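Local coordinates for CPXV203 protein (Cowpox virus, PDB 4HKJ), which probably binds MHC class I molecules and keeps them inside the infected cell, helping the virus evade T-cell recognition, at residues 107-121 against 133-145. Numbering follows the deposited sequence.
Sequences SVYCDQEASGLDFHT and TVKYDTSCINHLG
Strand 133-137 receives V108 on one flank in parallel register and H120 on the other in antiparallel register: V108 N donates to K135 O (2.7 Å), D137 N returns a weak bond to V108 O, and H120 and Y136 exchange N-H...O bonds as a hydrogen-bonded pair. On the face bearing F119 and K135, the extended lysine chain carries CE over the phenyl ring, 4.2 Å from the centroid of the F119 ring, a CH-pi contact; the bend at its last torsion (chi4 67°) turns K135 NZ towards F119 CB (3.4 Å). D137 OD2 lies over the opposite face of the ring. On the face bearing V108 and Y136, V108 CG1 meets I141 CD1 at 3.6 Å, the two buried side chains crossing at about a right angle. V108 belongs to the mixed sheet, whereas I141 begins strand 141-152 of the antiparallel sheet, so this is packing between the two sheets of a beta sandwich, completed by I23 of strand 15-25; the chain turns its corner just after, at N142. Within the mixed sheet, strands 119-126 and 131-137 form a hairpin whose first strand is outermost in this chain; H120 NE2 there bonds to the backbone of another protein's chain.

Beyond the strands, residues 115-118 wrap D137 and nearby S139. D137 OD1 accepts from D118 N (3.2 Å), well above the carboxylate plane, and from S139 N, making an Asx turn; OD2 takes a weak bond from L117 N. G116 N reaches S139 OG (2.8 Å). T138 holds D118 O twice, through N and OG1 (each 2.9 Å), approaching from opposite faces of the carbonyl plane. The threonine's chi1 of 68° puts OG1 where it can join the T138 backbone N at that oxygen. Near the start of loop 111-118, the C110-C140 disulfide covalently ties the end of strand 103-110 to the corner leading into the second sheet.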
# COMPACT_ATOMS: atom_id res chain seq x y z
N SER D 107 -4.36 13.15 17.53
CA SER D 107 -5.32 14.10 17.00
C SER D 107 -4.66 15.04 16.00
O SER D 107 -3.69 15.73 16.33
CB SER D 107 -5.95 14.91 18.14
OG SER D 107 -6.41 14.06 19.17
N VAL D 108 -5.18 15.06 14.78
CA VAL D 108 -4.60 15.88 13.72
C VAL D 108 -5.49 17.07 13.35
O VAL D 108 -6.54 16.91 12.74
CB VAL D 108 -4.31 15.06 12.45
CG1 VAL D 108 -3.66 15.94 11.39
CG2 VAL D 108 -3.42 13.87 12.78
N TYR D 109 -5.04 18.27 13.73
CA TYR D 109 -5.76 19.49 13.40
C TYR D 109 -5.02 20.23 12.29
O TYR D 109 -3.81 20.07 12.12
CB TYR D 109 -5.87 20.39 14.63
CG TYR D 109 -6.41 19.68 15.85
CD1 TYR D 109 -7.78 19.60 16.09
CD2 TYR D 109 -5.56 19.09 16.78
CE1 TYR D 109 -8.28 18.96 17.20
CE2 TYR D 109 -6.05 18.45 17.89
CZ TYR D 109 -7.41 18.38 18.10
OH TYR D 109 -7.89 17.74 19.21
N CYS D 110 -5.75 21.05 11.54
CA CYS D 110 -5.15 21.84 10.47
C CYS D 110 -4.97 23.30 10.86
O CYS D 110 -5.88 23.92 11.42
CB CYS D 110 -5.96 21.72 9.17
SG CYS D 110 -7.75 21.70 9.39
N ASP D 111 -3.79 23.85 10.57
CA ASP D 111 -3.46 25.22 10.92
C ASP D 111 -3.51 26.16 9.72
O ASP D 111 -3.96 27.30 9.83
CB ASP D 111 -2.06 25.28 11.55
CG ASP D 111 -2.09 25.06 13.05
OD1 ASP D 111 -3.13 24.59 13.55
OD2 ASP D 111 -1.07 25.35 13.71
N GLN D 112 -3.05 25.67 8.58
CA GLN D 112 -2.95 26.48 7.37
C GLN D 112 -4.32 26.97 6.89
O GLN D 112 -4.55 28.17 6.76
CB GLN D 112 -2.25 25.69 6.26
CG GLN D 112 -1.86 26.51 5.05
CD GLN D 112 -0.93 25.76 4.12
OE1 GLN D 112 -0.41 24.70 4.47
NE2 GLN D 112 -0.72 26.30 2.92
N GLU D 113 -5.22 26.03 6.62
CA GLU D 113 -6.54 26.36 6.12
C GLU D 113 -7.54 26.48 7.27
O GLU D 113 -7.43 25.78 8.28
CB GLU D 113 -7.02 25.31 5.12
CG GLU D 113 -8.27 25.69 4.34
CD GLU D 113 -8.00 26.75 3.30
OE1 GLU D 113 -6.82 27.07 3.04
OE2 GLU D 113 -8.98 27.28 2.73
N ALA D 114 -8.52 27.37 7.11
CA ALA D 114 -9.58 27.53 8.11
C ALA D 114 -10.40 26.26 8.22
O ALA D 114 -11.15 25.90 7.31
CB ALA D 114 -10.46 28.71 7.75
N SER D 115 -10.26 25.58 9.35
CA SER D 115 -10.89 24.28 9.57
C SER D 115 -12.41 24.34 9.58
O SER D 115 -13.00 25.33 10.02
CB SER D 115 -10.38 23.66 10.87
OG SER D 115 -10.54 24.55 11.96
N GLY D 116 -13.04 23.27 9.10
CA GLY D 116 -14.49 23.15 9.12
C GLY D 116 -14.94 22.38 10.35
O GLY D 116 -16.14 22.28 10.62
N LEU D 117 -13.98 21.84 11.08
CA LEU D 117 -14.23 21.15 12.35
C LEU D 117 -15.17 19.95 12.21
O LEU D 117 -16.07 19.76 13.03
CB LEU D 117 -14.76 22.13 13.40
CG LEU D 117 -13.80 23.27 13.76
CD1 LEU D 117 -14.48 24.28 14.68
CD2 LEU D 117 -12.54 22.71 14.41
N ASP D 118 -14.95 19.15 11.18
CA ASP D 118 -15.70 17.91 11.00
C ASP D 118 -14.77 16.72 11.17
O ASP D 118 -14.19 16.22 10.21
CB ASP D 118 -16.35 17.88 9.62
CG ASP D 118 -17.22 16.65 9.42
OD1 ASP D 118 -17.79 16.16 10.41
OD2 ASP D 118 -17.34 16.18 8.26
N PHE D 119 -14.63 16.27 12.41
CA PHE D 119 -13.67 15.22 12.74
C PHE D 119 -14.17 13.81 12.49
O PHE D 119 -15.36 13.57 12.32
CB PHE D 119 -13.21 15.36 14.20
CG PHE D 119 -12.43 16.61 14.47
CD1 PHE D 119 -11.06 16.65 14.22
CD2 PHE D 119 -13.05 17.74 14.98
CE1 PHE D 119 -10.34 17.79 14.47
CE2 PHE D 119 -12.32 18.89 15.23
CZ PHE D 119 -10.97 18.92 14.97
N HIS D 120 -13.22 12.87 12.46
CA HIS D 120 -13.52 11.46 12.31
C HIS D 120 -12.48 10.66 13.09
O HIS D 120 -11.28 10.87 12.93
CB HIS D 120 -13.49 11.06 10.83
CG HIS D 120 -13.61 9.59 10.60
ND1 HIS D 120 -14.57 8.82 11.20
CD2 HIS D 120 -12.88 8.75 9.82
CE1 HIS D 120 -14.44 7.56 10.81
NE2 HIS D 120 -13.42 7.49 9.97
N THR D 121 -12.95 9.77 13.95
CA THR D 121 -12.06 8.95 14.76
C THR D 121 -12.04 7.51 14.27
O THR D 121 -13.08 6.86 14.17
CB THR D 121 -12.45 8.99 16.25
OG1 THR D 121 -12.26 10.31 16.76
CG2 THR D 121 -11.59 8.02 17.05
N THR D 133 -4.98 5.05 17.63
CA THR D 133 -6.25 5.66 17.27
C THR D 133 -6.01 7.06 16.71
O THR D 133 -5.30 7.87 17.31
CB THR D 133 -7.20 5.74 18.48
OG1 THR D 133 -7.30 4.45 19.09
CG2 THR D 133 -8.58 6.20 18.04
N VAL D 134 -6.61 7.35 15.56
CA VAL D 134 -6.40 8.64 14.90
C VAL D 134 -7.69 9.44 14.75
O VAL D 134 -8.68 8.96 14.20
CB VAL D 134 -5.73 8.48 13.52
CG1 VAL D 134 -5.62 9.82 12.82
CG2 VAL D 134 -4.37 7.83 13.68
N LYS D 135 -7.66 10.68 15.24
CA LYS D 135 -8.77 11.61 15.10
C LYS D 135 -8.32 12.79 14.25
O LYS D 135 -7.35 13.46 14.59
CB LYS D 135 -9.21 12.10 16.48
CG LYS D 135 -10.19 13.26 16.47
CD LYS D 135 -10.35 13.84 17.87
CE LYS D 135 -11.27 15.05 17.86
NZ LYS D 135 -12.68 14.69 17.53
N TYR D 136 -9.01 13.03 13.14
CA TYR D 136 -8.58 14.09 12.22
C TYR D 136 -9.73 14.86 11.57
O TYR D 136 -10.81 14.32 11.35
CB TYR D 136 -7.63 13.53 11.16
CG TYR D 136 -8.27 12.54 10.20
CD1 TYR D 136 -8.42 11.21 10.56
CD2 TYR D 136 -8.70 12.94 8.94
CE1 TYR D 136 -9.00 10.30 9.68
CE2 TYR D 136 -9.28 12.04 8.07
CZ TYR D 136 -9.43 10.73 8.44
OH TYR D 136 -10.00 9.83 7.57
N ASP D 137 -9.47 16.12 11.25
CA ASP D 137 -10.44 16.99 10.60
C ASP D 137 -10.52 16.68 9.11
O ASP D 137 -9.57 16.91 8.37
CB ASP D 137 -10.05 18.45 10.82
CG ASP D 137 -11.19 19.42 10.54
OD1 ASP D 137 -12.10 19.07 9.77
OD2 ASP D 137 -11.16 20.54 11.10
N THR D 138 -11.67 16.17 8.68
CA THR D 138 -11.84 15.74 7.29
C THR D 138 -12.16 16.90 6.35
O THR D 138 -12.32 16.69 5.14
CB THR D 138 -12.95 14.67 7.17
OG1 THR D 138 -14.22 15.26 7.46
CG2 THR D 138 -12.69 13.52 8.14
N SER D 139 -12.26 18.11 6.89
CA SER D 139 -12.54 19.28 6.07
C SER D 139 -11.28 19.74 5.33
O SER D 139 -11.37 20.30 4.24
CB SER D 139 -13.11 20.42 6.92
OG SER D 139 -12.19 20.82 7.93
N CYS D 140 -10.12 19.49 5.93
CA CYS D 140 -8.85 19.89 5.33
C CYS D 140 -7.94 18.71 5.03
O CYS D 140 -6.85 18.88 4.50
CB CYS D 140 -8.13 20.91 6.22
SG CYS D 140 -7.74 20.33 7.89
N ILE D 141 -8.40 17.50 5.36
CA ILE D 141 -7.61 16.30 5.11
C ILE D 141 -8.31 15.32 4.17
O ILE D 141 -9.41 14.83 4.46
CB ILE D 141 -7.25 15.58 6.43
CG1 ILE D 141 -6.33 16.47 7.27
CG2 ILE D 141 -6.59 14.24 6.15
CD1 ILE D 141 -5.99 15.88 8.62
N ASN D 142 -7.67 15.04 3.04
CA ASN D 142 -8.25 14.19 2.01
C ASN D 142 -8.06 12.70 2.29
O ASN D 142 -8.95 11.89 2.04
CB ASN D 142 -7.68 14.54 0.64
CG ASN D 142 -8.49 13.96 -0.50
OD1 ASN D 142 -9.70 13.75 -0.37
ND2 ASN D 142 -7.84 13.69 -1.62
N HIS D 143 -6.88 12.34 2.80
CA HIS D 143 -6.58 10.95 3.12
C HIS D 143 -5.49 10.84 4.19
O HIS D 143 -4.59 11.68 4.26
CB HIS D 143 -6.15 10.19 1.87
CG HIS D 143 -5.93 8.73 2.10
ND1 HIS D 143 -4.75 8.22 2.59
CD2 HIS D 143 -6.75 7.66 1.91
CE1 HIS D 143 -4.84 6.91 2.69
NE2 HIS D 143 -6.04 6.54 2.28
N LEU D 144 -5.59 9.81 5.02
CA LEU D 144 -4.61 9.57 6.08
C LEU D 144 -4.23 8.09 6.16
O LEU D 144 -5.09 7.23 6.32
CB LEU D 144 -5.14 10.06 7.43
CG LEU D 144 -4.20 10.04 8.63
CD1 LEU D 144 -4.38 11.29 9.47
CD2 LEU D 144 -4.41 8.80 9.48
N GLY D 145 -2.94 7.81 6.05
CA GLY D 145 -2.43 6.46 6.17
C GLY D 145 -1.47 6.34 7.34
O GLY D 145 -0.76 7.29 7.66